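Local coordinates for virulence protein STM3117 (Salmonella enterica subsp. enterica serovar Typhimurium, PDB 3HUH), which promotes replication of the bacterium inside host macrophages and may take part in the biosynthesis and modification of the cell-wall peptidoglycan, at residues T37-S48 with K57-L68; R118-I128 with G135-Y143. One frame throughout, in Å; residues are numbered along the deposited sequence.

Contact 1 of 2, residues T37-S48 with K57-L68; sequences TIRFYEEVLGFS and KALIFGAQKINL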
# COMPACT_ATOMS: atom_id res chain seq x y z
N THR A 37 6.35 12.54 -9.96
CA THR A 37 5.40 11.58 -9.41
C THR A 37 4.03 12.23 -9.27
O THR A 37 3.00 11.64 -9.65
CB THR A 37 5.89 11.07 -8.04
OG1 THR A 37 7.06 10.27 -8.24
CG2 THR A 37 4.82 10.24 -7.35
N ILE A 38 4.00 13.45 -8.74
CA ILE A 38 2.75 14.16 -8.54
C ILE A 38 2.03 14.36 -9.87
O ILE A 38 0.83 14.11 -9.99
CB ILE A 38 3.00 15.52 -7.84
CG1 ILE A 38 3.33 15.28 -6.36
CG2 ILE A 38 1.77 16.43 -7.99
CD1 ILE A 38 3.63 16.54 -5.55
N ARG A 39 2.77 14.81 -10.89
CA ARG A 39 2.15 15.03 -12.19
C ARG A 39 1.49 13.77 -12.73
O ARG A 39 0.38 13.82 -13.28
CB ARG A 39 3.18 15.56 -13.20
CG ARG A 39 3.41 17.06 -13.11
CD ARG A 39 4.20 17.56 -14.31
NE ARG A 39 4.07 19.01 -14.49
CZ ARG A 39 4.52 19.92 -13.62
NH1 ARG A 39 5.13 19.54 -12.51
NH2 ARG A 39 4.35 21.21 -13.88
N PHE A 40 2.15 12.63 -12.57
CA PHE A 40 1.59 11.36 -13.05
C PHE A 40 0.30 10.99 -12.31
O PHE A 40 -0.73 10.73 -12.94
CB PHE A 40 2.61 10.23 -12.87
CG PHE A 40 2.08 8.87 -13.24
CD1 PHE A 40 1.99 8.48 -14.57
CD2 PHE A 40 1.64 7.99 -12.25
CE1 PHE A 40 1.49 7.22 -14.92
CE2 PHE A 40 1.13 6.72 -12.58
CZ PHE A 40 1.06 6.34 -13.92
N TYR A 41 0.35 10.96 -10.98
CA TYR A 41 -0.84 10.58 -10.22
C TYR A 41 -2.00 11.55 -10.36
O TYR A 41 -3.17 11.13 -10.34
CB TYR A 41 -0.48 10.33 -8.75
CG TYR A 41 0.24 9.01 -8.56
CD1 TYR A 41 1.62 8.93 -8.63
CD2 TYR A 41 -0.48 7.82 -8.38
CE1 TYR A 41 2.29 7.70 -8.54
CE2 TYR A 41 0.17 6.58 -8.29
CZ TYR A 41 1.55 6.53 -8.37
OH TYR A 41 2.18 5.31 -8.32
N GLU A 42 -1.72 12.83 -10.52
CA GLU A 42 -2.80 13.79 -10.69
C GLU A 42 -3.40 13.68 -12.10
O GLU A 42 -4.61 13.52 -12.25
CB GLU A 42 -2.33 15.22 -10.45
CG GLU A 42 -2.02 15.54 -9.00
CD GLU A 42 -2.01 17.04 -8.72
OE1 GLU A 42 -1.43 17.80 -9.53
OE2 GLU A 42 -2.56 17.46 -7.68
N GLU A 43 -2.56 13.74 -13.12
CA GLU A 43 -3.04 13.71 -14.50
C GLU A 43 -3.62 12.37 -14.97
O GLU A 43 -4.62 12.35 -15.69
CB GLU A 43 -1.93 14.15 -15.47
CG GLU A 43 -1.31 15.48 -15.10
CD GLU A 43 -0.42 16.06 -16.19
OE1 GLU A 43 0.34 15.29 -16.82
OE2 GLU A 43 -0.47 17.28 -16.40
N VAL A 44 -3.00 11.27 -14.56
CA VAL A 44 -3.47 9.96 -14.98
C VAL A 44 -4.52 9.34 -14.06
O VAL A 44 -5.64 9.04 -14.49
CB VAL A 44 -2.29 8.99 -15.13
CG1 VAL A 44 -2.78 7.64 -15.61
CG2 VAL A 44 -1.27 9.57 -16.11
N LEU A 45 -4.17 9.16 -12.79
CA LEU A 45 -5.09 8.55 -11.82
C LEU A 45 -6.11 9.51 -11.21
O LEU A 45 -7.03 9.08 -10.53
CB LEU A 45 -4.31 7.87 -10.70
CG LEU A 45 -3.60 6.55 -10.99
CD1 LEU A 45 -4.61 5.52 -11.46
CD2 LEU A 45 -2.53 6.74 -12.05
N GLY A 46 -5.94 10.81 -11.44
CA GLY A 46 -6.88 11.77 -10.89
C GLY A 46 -6.76 12.05 -9.41
O GLY A 46 -7.70 12.56 -8.79
N PHE A 47 -5.61 11.73 -8.82
CA PHE A 47 -5.40 12.00 -7.39
C PHE A 47 -5.19 13.50 -7.18
O PHE A 47 -4.99 14.25 -8.14
CB PHE A 47 -4.18 11.25 -6.87
CG PHE A 47 -4.33 9.75 -6.85
CD1 PHE A 47 -5.52 9.13 -7.24
CD2 PHE A 47 -3.27 8.95 -6.43
CE1 PHE A 47 -5.64 7.74 -7.20
CE2 PHE A 47 -3.39 7.56 -6.39
CZ PHE A 47 -4.57 6.95 -6.77
N SER A 48 -5.22 13.94 -5.93
CA SER A 48 -5.02 15.35 -5.61
C SER A 48 -3.86 15.53 -4.64
O SER A 48 -3.88 15.00 -3.53
CB SER A 48 -6.29 15.95 -4.99
OG SER A 48 -7.38 15.87 -5.90
N LYS A 57 4.67 16.08 1.04
CA LYS A 57 3.68 15.86 -0.01
C LYS A 57 2.93 14.54 0.11
O LYS A 57 3.49 13.52 0.51
CB LYS A 57 4.33 15.90 -1.39
CG LYS A 57 4.77 17.28 -1.85
CD LYS A 57 5.97 17.78 -1.09
CE LYS A 57 6.39 19.14 -1.62
NZ LYS A 57 5.30 20.15 -1.45
N ALA A 58 1.65 14.59 -0.24
CA ALA A 58 0.79 13.41 -0.24
C ALA A 58 -0.17 13.51 -1.41
O ALA A 58 -0.40 14.59 -1.96
CB ALA A 58 0.03 13.31 1.07
N LEU A 59 -0.71 12.37 -1.79
CA LEU A 59 -1.68 12.28 -2.88
C LEU A 59 -2.93 11.71 -2.26
O LEU A 59 -2.94 10.58 -1.76
CB LEU A 59 -1.16 11.36 -3.98
CG LEU A 59 0.01 11.93 -4.79
CD1 LEU A 59 0.70 10.81 -5.54
CD2 LEU A 59 -0.49 13.01 -5.75
N ILE A 60 -3.99 12.52 -2.28
CA ILE A 60 -5.28 12.15 -1.72
C ILE A 60 -6.17 11.47 -2.75
O ILE A 60 -6.24 11.90 -3.90
CB ILE A 60 -6.03 13.41 -1.22
CG1 ILE A 60 -5.14 14.21 -0.26
CG2 ILE A 60 -7.36 13.02 -0.60
CD1 ILE A 60 -4.64 13.43 0.93
N PHE A 61 -6.85 10.40 -2.33
CA PHE A 61 -7.81 9.70 -3.19
C PHE A 61 -8.76 8.95 -2.28
O PHE A 61 -8.35 8.39 -1.27
CB PHE A 61 -7.10 8.74 -4.16
CG PHE A 61 -6.35 7.63 -3.49
CD1 PHE A 61 -6.97 6.41 -3.23
CD2 PHE A 61 -5.02 7.80 -3.12
CE1 PHE A 61 -6.28 5.38 -2.62
CE2 PHE A 61 -4.32 6.77 -2.51
CZ PHE A 61 -4.95 5.56 -2.25
N GLY A 62 -10.05 8.96 -2.62
CA GLY A 62 -11.03 8.30 -1.77
C GLY A 62 -10.84 8.82 -0.36
O GLY A 62 -10.74 10.03 -0.14
N ALA A 63 -10.79 7.91 0.60
CA ALA A 63 -10.60 8.27 2.00
C ALA A 63 -9.24 7.76 2.46
O ALA A 63 -9.04 7.43 3.63
CB ALA A 63 -11.70 7.67 2.86
N GLN A 64 -8.29 7.70 1.52
CA GLN A 64 -6.95 7.22 1.83
C GLN A 64 -5.95 8.19 1.22
O GLN A 64 -6.34 9.22 0.66
CB GLN A 64 -6.75 5.82 1.22
CG GLN A 64 -7.67 4.73 1.82
CD GLN A 64 -7.63 3.40 1.05
OE1 GLN A 64 -7.96 3.35 -0.13
NE2 GLN A 64 -7.23 2.34 1.73
N LYS A 65 -4.67 7.89 1.35
CA LYS A 65 -3.65 8.74 0.76
C LYS A 65 -2.32 8.03 0.61
O LYS A 65 -2.08 7.00 1.24
CB LYS A 65 -3.46 10.04 1.56
CG LYS A 65 -2.78 9.89 2.92
CD LYS A 65 -2.37 11.27 3.45
CE LYS A 65 -1.79 11.19 4.86
NZ LYS A 65 -0.89 12.37 5.11
N ILE A 66 -1.48 8.57 -0.26
CA ILE A 66 -0.14 8.04 -0.46
C ILE A 66 0.83 9.16 -0.12
O ILE A 66 0.81 10.22 -0.75
CB ILE A 66 0.07 7.60 -1.93
CG1 ILE A 66 -0.74 6.34 -2.21
CG2 ILE A 66 1.56 7.37 -2.19
CD1 ILE A 66 -0.72 5.90 -3.64
N ASN A 67 1.63 8.94 0.92
CA ASN A 67 2.62 9.94 1.30
C ASN A 67 3.84 9.73 0.42
O ASN A 67 4.18 8.59 0.08
CB ASN A 67 3.00 9.80 2.78
CG ASN A 67 1.91 10.26 3.71
OD1 ASN A 67 1.12 11.15 3.37
ND2 ASN A 67 1.87 9.68 4.90
N LEU A 68 4.50 10.82 0.06
CA LEU A 68 5.67 10.72 -0.79
C LEU A 68 6.94 11.10 -0.06
O LEU A 68 6.96 12.04 0.73
CB LEU A 68 5.51 11.62 -2.02
CG LEU A 68 4.27 11.37 -2.88
CD1 LEU A 68 4.22 12.39 -4.01
CD2 LEU A 68 4.30 9.95 -3.45
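Lys57 and Ile38 open a contact in which the helix of a vicinal-oxygen-chelate (βαβββ) module packs along its own sheet, 37-43 running almost parallel to strand 57-61 (8°), a worked example of how such a module closes its core. Lys57 CG passes Ile38 CD1 at about a right angle, and a bend at the second torsion (71°) turns the rest of the chain away from the helix. Leu59 does more: its CD1 reaches Tyr41 CB at 3.5 Å, the two side chains again crossing squarely, while its CB rests by CD2 of Phe47. The phenol ring of Tyr41 runs on past this branch, and its OH is hydrogen-bonded to Asp132.

At Ile60 the backbones take over. Ser48 N donates to Ile60 O at 3.1 Å, and Ile60 N returns a bond to Ser48 O at 2.8 Å, an antiparallel hydrogen-bonded pair that starts strand 48-52 on the sheet edge. Next, Phe61 lies alongside Phe47 in an offset stack, centroids 4.5 Å apart and planes 16° from parallel, with its CB over the same face of the Phe47 ring; Leu45 CB lies over the opposite face. Phe91 meets both rings edge-to-face, and Ile21 and Ile24 of the second subunit pack on Phe47 and Phe61 respectively.

Further along the returning strand, Ile66 extends CD1 obliquely to the Phe47 ring. Leu68 finishes the interface with its two methyls: CD1 touches Ile38 CG1 at 3.8 Å, and CD2 meets, tip to tip, the CG2 methyl of Thr37 at 3.9 Å.

Contact 2 of 2, residues R118-I128 with G135-Y143; sequences RTGATGEIMSI and GNLIEISQY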
# COMPACT_ATOMS: atom_id res chain seq x y z
N ARG A 118 -8.67 -10.87 -12.80
CA ARG A 118 -7.80 -11.16 -11.66
C ARG A 118 -8.67 -11.40 -10.44
O ARG A 118 -9.89 -11.26 -10.49
CB ARG A 118 -6.86 -9.98 -11.37
CG ARG A 118 -5.88 -9.64 -12.48
CD ARG A 118 -5.00 -10.81 -12.86
NE ARG A 118 -3.81 -10.38 -13.60
CZ ARG A 118 -3.16 -11.14 -14.47
NH1 ARG A 118 -3.59 -12.37 -14.71
NH2 ARG A 118 -2.08 -10.69 -15.09
N THR A 119 -8.04 -11.77 -9.33
CA THR A 119 -8.79 -12.01 -8.10
C THR A 119 -8.65 -10.82 -7.16
O THR A 119 -7.55 -10.50 -6.72
CB THR A 119 -8.27 -13.26 -7.37
OG1 THR A 119 -6.89 -13.08 -7.04
CG2 THR A 119 -8.42 -14.48 -8.26
N GLY A 120 -9.77 -10.17 -6.87
CA GLY A 120 -9.75 -9.03 -5.98
C GLY A 120 -9.88 -9.51 -4.55
O GLY A 120 -10.09 -10.69 -4.29
N ALA A 121 -9.78 -8.58 -3.60
CA ALA A 121 -9.90 -8.95 -2.20
C ALA A 121 -11.26 -9.58 -1.89
O ALA A 121 -11.35 -10.51 -1.08
CB ALA A 121 -9.70 -7.71 -1.32
N THR A 122 -12.31 -9.09 -2.54
CA THR A 122 -13.66 -9.59 -2.29
C THR A 122 -14.38 -10.14 -3.52
O THR A 122 -15.61 -10.21 -3.53
CB THR A 122 -14.56 -8.50 -1.69
OG1 THR A 122 -14.66 -7.41 -2.61
CG2 THR A 122 -13.98 -8.00 -0.36
N GLY A 123 -13.63 -10.53 -4.54
CA GLY A 123 -14.26 -11.06 -5.73
C GLY A 123 -13.42 -10.87 -6.98
O GLY A 123 -12.27 -10.43 -6.91
N GLU A 124 -13.99 -11.21 -8.13
CA GLU A 124 -13.28 -11.08 -9.40
C GLU A 124 -13.25 -9.63 -9.88
O GLU A 124 -14.21 -8.88 -9.72
CB GLU A 124 -13.92 -11.98 -10.46
CG GLU A 124 -13.15 -12.05 -11.78
CD GLU A 124 -13.78 -13.00 -12.79
OE1 GLU A 124 -14.98 -12.82 -13.12
OE2 GLU A 124 -13.08 -13.93 -13.25
N ILE A 125 -12.12 -9.25 -10.47
CA ILE A 125 -11.96 -7.90 -11.00
C ILE A 125 -11.33 -7.96 -12.40
O ILE A 125 -10.71 -8.96 -12.76
CB ILE A 125 -11.02 -7.05 -10.10
CG1 ILE A 125 -9.63 -7.70 -10.02
CG2 ILE A 125 -11.63 -6.90 -8.70
CD1 ILE A 125 -8.64 -6.95 -9.11
N MET A 126 -11.52 -6.90 -13.17
CA MET A 126 -10.91 -6.81 -14.50
C MET A 126 -9.81 -5.78 -14.28
O MET A 126 -10.08 -4.66 -13.86
CB MET A 126 -11.89 -6.30 -15.55
CG MET A 126 -11.35 -6.36 -17.00
SD MET A 126 -10.97 -8.06 -17.59
CE MET A 126 -12.24 -8.92 -16.81
N SER A 127 -8.57 -6.16 -14.57
CA SER A 127 -7.43 -5.28 -14.33
C SER A 127 -6.64 -4.84 -15.54
O SER A 127 -6.49 -5.58 -16.51
CB SER A 127 -6.45 -5.94 -13.36
OG SER A 127 -7.05 -6.28 -12.13
N ILE A 128 -6.13 -3.62 -15.45
CA ILE A 128 -5.28 -3.05 -16.48
C ILE A 128 -4.03 -2.63 -15.70
O ILE A 128 -4.14 -2.10 -14.59
CB ILE A 128 -5.94 -1.83 -17.16
CG1 ILE A 128 -5.11 -1.39 -18.37
CG2 ILE A 128 -6.11 -0.70 -16.17
CD1 ILE A 128 -5.07 -2.43 -19.48
N GLY A 135 8.64 3.17 -11.96
CA GLY A 135 8.57 1.75 -12.28
C GLY A 135 7.64 0.95 -11.39
O GLY A 135 7.54 -0.27 -11.54
N ASN A 136 6.97 1.61 -10.45
CA ASN A 136 6.03 0.90 -9.59
C ASN A 136 4.93 0.34 -10.49
O ASN A 136 4.54 0.97 -11.48
CB ASN A 136 5.40 1.86 -8.57
CG ASN A 136 6.41 2.43 -7.59
OD1 ASN A 136 6.45 3.64 -7.35
ND2 ASN A 136 7.24 1.57 -7.02
N LEU A 137 4.45 -0.85 -10.16
CA LEU A 137 3.38 -1.46 -10.95
C LEU A 137 2.05 -0.98 -10.39
O LEU A 137 1.78 -1.12 -9.18
CB LEU A 137 3.46 -2.98 -10.88
CG LEU A 137 2.43 -3.73 -11.74
CD1 LEU A 137 2.69 -3.46 -13.22
CD2 LEU A 137 2.51 -5.21 -11.44
N ILE A 138 1.23 -0.41 -11.25
CA ILE A 138 -0.08 0.08 -10.85
C ILE A 138 -1.16 -0.70 -11.57
O ILE A 138 -1.24 -0.69 -12.80
CB ILE A 138 -0.24 1.58 -11.18
CG1 ILE A 138 0.90 2.38 -10.53
CG2 ILE A 138 -1.59 2.08 -10.70
CD1 ILE A 138 1.02 2.22 -9.03
N GLU A 139 -1.98 -1.40 -10.79
CA GLU A 139 -3.06 -2.22 -11.30
C GLU A 139 -4.35 -1.43 -11.05
O GLU A 139 -4.69 -1.15 -9.90
CB GLU A 139 -3.09 -3.55 -10.54
CG GLU A 139 -4.13 -4.57 -11.02
CD GLU A 139 -4.16 -5.84 -10.17
OE1 GLU A 139 -3.28 -6.01 -9.30
OE2 GLU A 139 -5.06 -6.69 -10.38
N ILE A 140 -5.04 -1.05 -12.12
CA ILE A 140 -6.30 -0.31 -12.00
C ILE A 140 -7.39 -1.32 -12.33
O ILE A 140 -7.40 -1.90 -13.42
CB ILE A 140 -6.35 0.89 -12.96
CG1 ILE A 140 -5.18 1.83 -12.65
CG2 ILE A 140 -7.65 1.64 -12.78
CD1 ILE A 140 -4.94 2.90 -13.69
N SER A 141 -8.32 -1.52 -11.39
CA SER A 141 -9.34 -2.54 -11.58
C SER A 141 -10.78 -2.17 -11.25
O SER A 141 -11.04 -1.29 -10.43
CB SER A 141 -8.96 -3.77 -10.75
OG SER A 141 -7.56 -4.02 -10.84
N GLN A 142 -11.71 -2.85 -11.90
CA GLN A 142 -13.13 -2.65 -11.65
C GLN A 142 -13.71 -4.00 -11.28
O GLN A 142 -13.41 -5.01 -11.92
CB GLN A 142 -13.84 -2.12 -12.90
CG GLN A 142 -15.36 -2.07 -12.76
CD GLN A 142 -16.05 -1.59 -14.01
OE1 GLN A 142 -15.66 -1.94 -15.12
NE2 GLN A 142 -17.09 -0.79 -13.84
N TYR A 143 -14.53 -4.04 -10.23
CA TYR A 143 -15.14 -5.30 -9.81
C TYR A 143 -16.19 -5.74 -10.82
O TYR A 143 -16.92 -4.86 -11.32
CB TYR A 143 -15.77 -5.17 -8.43
CG TYR A 143 -14.84 -5.56 -7.30
CD1 TYR A 143 -14.01 -4.63 -6.70
CD2 TYR A 143 -14.76 -6.89 -6.89
CE1 TYR A 143 -13.10 -5.01 -5.71
CE2 TYR A 143 -13.86 -7.28 -5.90
CZ TYR A 143 -13.04 -6.34 -5.32
OH TYR A 143 -12.15 -6.73 -4.35
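Arg118 lays its aliphatic CG 3.7 Å from Glu139 OE2, while its guanidinium turns elsewhere, to Tyr129 and Glu113. At the turn, Thr122 N gives Tyr143 OH a straight hydrogen bond (3.0 Å, 169°); the same phenol oxygen is also hydrogen-bonded to Asp25 of the second subunit, tying this residue into the dimer. Gly123 N sits at the ring edge, and Ile125 sets CG2 over the ring centre, 3.5 Å from the centroid of Tyr143 and only 6° off the normal, a CH-pi contact. With its CG1 placed between backbone N and carbonyl carbon (chi1 60°), Ile125 sends CD1 off at roughly a right angle to CG2, to Ser141. Met126 exchanges two backbone bonds with Gln142.

Ser127 is the polar centre: its OG accepts from Ser141 OG at 2.7 Å and donates to Glu139 OE2, also at 2.7 Å, on the anti lone pair of that oxygen. This relay probably polarises the hydroxyls and restrains OE2 of the buried carboxylate. On the other side of the sheet, Ile128 lies alongside Ile140, CG2 against CB, beside the two backbone bonds they exchange. Alternating hydrogen-bonded and non-hydrogen-bonded pairs mark the antiparallel hairpin that ends the second βαβββ module of the glyoxalase fold.

How the contacts relate
The two contacts sample successive modules of one chain, contact 1 joining helix to sheet in the first and contact 2 pairing strands in the second. Their centres are 18 Å apart, yet the modules meet directly: Tyr41 OH of contact 1 lies 3.4 Å from Ile138 CD1 of contact 2, and Leu45 CD1 is 3.5 Å from Ile140 CD1. Both contacts also face the second subunit, where Lys65 packs on Thr119 of the partner chain and Glu139 on His26 of it. In metal-dependent relatives the concave sheets hold the active site; Glu139 beside His26 of the second subunit is consistent with such a site lying at the dimer interface.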